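Local atomic coordinates of protein-l-isoaspartate o-methyltransferase (Thermotoga maritima, PDB entry 1DL5), a protein that transfers a methyl group from S-adenosyl-L-methionine to isoaspartyl residues of damaged proteins, a step in their repair. Residues Y12-D16 / H17-A21. Residues are numbered along the deposited sequence; the frame is centred on the assembly and turned at random.
Sequences YGVSD and HIAKA
Val14, which follows the glycine of a Schellman motif, meets the first turn of the next helix through one methyl: CG1 lies 3.6 Å from CG2 of Ile18, the two branched side chains crossing at about a right angle, and 4.1 Å from CB of Ala19. With CG1 anti to the backbone N (chi1 178°), the valine turns this methyl onto the helix while the side chain also packs against Leu9 and Ala65, a buried place that suits a compact, branched hydrocarbon. The glycine is Gly13, whose positive phi closes helix 2-11; a CB there would press on the carbonyl O of Tyr12. This short link joins helix 2-11 to helix 16-24 near the start of the chain, in the part that belongs to the PCMT methyltransferase family. Ser15 stands at the N-cap position of the second helix. Its carbonyl O receives a straight bond from Ala19 N (2.9 Å, N-H...O 167°) and a weak one from Ile18 N. The small hydroxyl, at chi1 64°, suits the place between two polar neighbours: OG lies 2.9 Å from ND1 of His17, approaching the ring obliquely, and is hydrogen-bonded to Glu69 of helix 61-70. His17 NE2, the other ring nitrogen, donates to the carbonyl O of Leu73, just after that helix, which helps fix the rotation of the imidazole, while Ile18 CG1 lies 3.6 Å above one ring face, offset toward the rim. Asp16, in the first turn, continues the helical pattern: its carbonyl O accepts Lys20 N at 2.8 Å. CB of Asp16 leads away from the residues that follow, and OD1 forms a salt bridge with Lys10 of helix 2-11. The side chain also comes within about 2 Å of a bound cadmium ion, and a carboxylate suits both the lysine and the metal.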
loop_
_atom_site.group_PDB
_atom_site.type_symbol
_atom_site.label_atom_id
_atom_site.label_comp_id
_atom_site.label_asym_id
_atom_site.label_seq_id
_atom_site.Cartn_x
_atom_site.Cartn_y
_atom_site.Cartn_z
ATOM N N TYR A 12 14.216 -34.170 30.790
ATOM C CA TYR A 12 14.123 -33.433 29.535
ATOM C C TYR A 12 14.727 -32.039 29.693
ATOM O O TYR A 12 14.820 -31.279 28.729
ATOM C CB TYR A 12 12.658 -33.290 29.117
ATOM C CG TYR A 12 12.349 -33.770 27.719
ATOM C CD1 TYR A 12 12.544 -32.938 26.617
ATOM C CD2 TYR A 12 11.856 -35.054 27.497
ATOM C CE1 TYR A 12 12.254 -33.376 25.324
ATOM C CE2 TYR A 12 11.560 -35.500 26.213
ATOM C CZ TYR A 12 11.761 -34.657 25.132
ATOM O OH TYR A 12 11.464 -35.098 23.861
ATOM N N GLY A 13 15.125 -31.704 30.916
ATOM C CA GLY A 13 15.701 -30.397 31.168
ATOM C C GLY A 13 14.666 -29.355 31.552
ATOM O O GLY A 13 14.976 -28.168 31.649
ATOM N N VAL A 14 13.429 -29.790 31.771
ATOM C CA VAL A 14 12.364 -28.870 32.151
ATOM C C VAL A 14 12.660 -28.331 33.551
ATOM O O VAL A 14 12.992 -29.089 34.464
ATOM C CB VAL A 14 10.986 -29.583 32.126
ATOM C CG1 VAL A 14 9.885 -28.634 32.570
ATOM C CG2 VAL A 14 10.701 -30.091 30.713
ATOM N N SER A 15 12.547 -27.018 33.712
ATOM C CA SER A 15 12.833 -26.371 34.993
ATOM C C SER A 15 11.881 -26.810 36.098
ATOM O O SER A 15 10.778 -27.292 35.830
ATOM C CB SER A 15 12.760 -24.854 34.838
ATOM O OG SER A 15 11.445 -24.451 34.506
ATOM N N ASP A 16 12.303 -26.624 37.345
ATOM C CA ASP A 16 11.476 -27.019 38.474
ATOM C C ASP A 16 10.084 -26.393 38.495
ATOM O O ASP A 16 9.102 -27.100 38.705
ATOM C CB ASP A 16 12.171 -26.694 39.801
ATOM C CG ASP A 16 13.451 -27.480 40.003
ATOM O OD1 ASP A 16 13.506 -28.665 39.601
ATOM O OD2 ASP A 16 14.396 -26.909 40.582
ATOM N N HIS A 17 9.986 -25.082 38.281
ATOM C CA HIS A 17 8.682 -24.431 38.349
ATOM C C HIS A 17 7.672 -24.893 37.303
ATOM O O HIS A 17 6.470 -24.854 37.545
ATOM C CB HIS A 17 8.821 -22.896 38.339
ATOM C CG HIS A 17 9.013 -22.292 36.981
ATOM N ND1 HIS A 17 10.173 -22.441 36.249
ATOM C CD2 HIS A 17 8.208 -21.487 36.248
ATOM C CE1 HIS A 17 10.073 -21.751 35.127
ATOM N NE2 HIS A 17 8.892 -21.162 35.102
ATOM N N ILE A 18 8.145 -25.341 36.147
ATOM C CA ILE A 18 7.228 -25.833 35.129
ATOM C C ILE A 18 6.940 -27.316 35.382
ATOM O O ILE A 18 5.791 -27.758 35.309
ATOM C CB ILE A 18 7.809 -25.593 33.717
ATOM C CG1 ILE A 18 7.710 -24.093 33.398
ATOM C CG2 ILE A 18 7.075 -26.436 32.668
ATOM C CD1 ILE A 18 8.390 -23.673 32.100
ATOM N N ALA A 19 7.973 -28.080 35.719
ATOM C CA ALA A 19 7.789 -29.501 35.985
ATOM C C ALA A 19 6.850 -29.709 37.173
ATOM O O ALA A 19 6.022 -30.618 37.166
ATOM C CB ALA A 19 9.136 -30.169 36.256
ATOM N N LYS A 20 6.981 -28.857 38.185
ATOM C CA LYS A 20 6.145 -28.940 39.381
ATOM C C LYS A 20 4.666 -28.790 39.027
ATOM O O LYS A 20 3.804 -29.381 39.671
ATOM C CB LYS A 20 6.556 -27.857 40.384
ATOM C CG LYS A 20 5.758 -27.854 41.677
ATOM C CD LYS A 20 6.301 -26.818 42.653
ATOM C CE LYS A 20 5.572 -26.878 43.986
ATOM N NZ LYS A 20 6.165 -25.946 44.987
ATOM N N ALA A 21 4.377 -27.996 38.000
ATOM C CA ALA A 21 3.002 -27.787 37.561
ATOM C C ALA A 21 2.384 -29.105 37.107
ATOM O O ALA A 21 1.216 -29.390 37.394
ATOM C CB ALA A 21 2.963 -26.769 36.421
#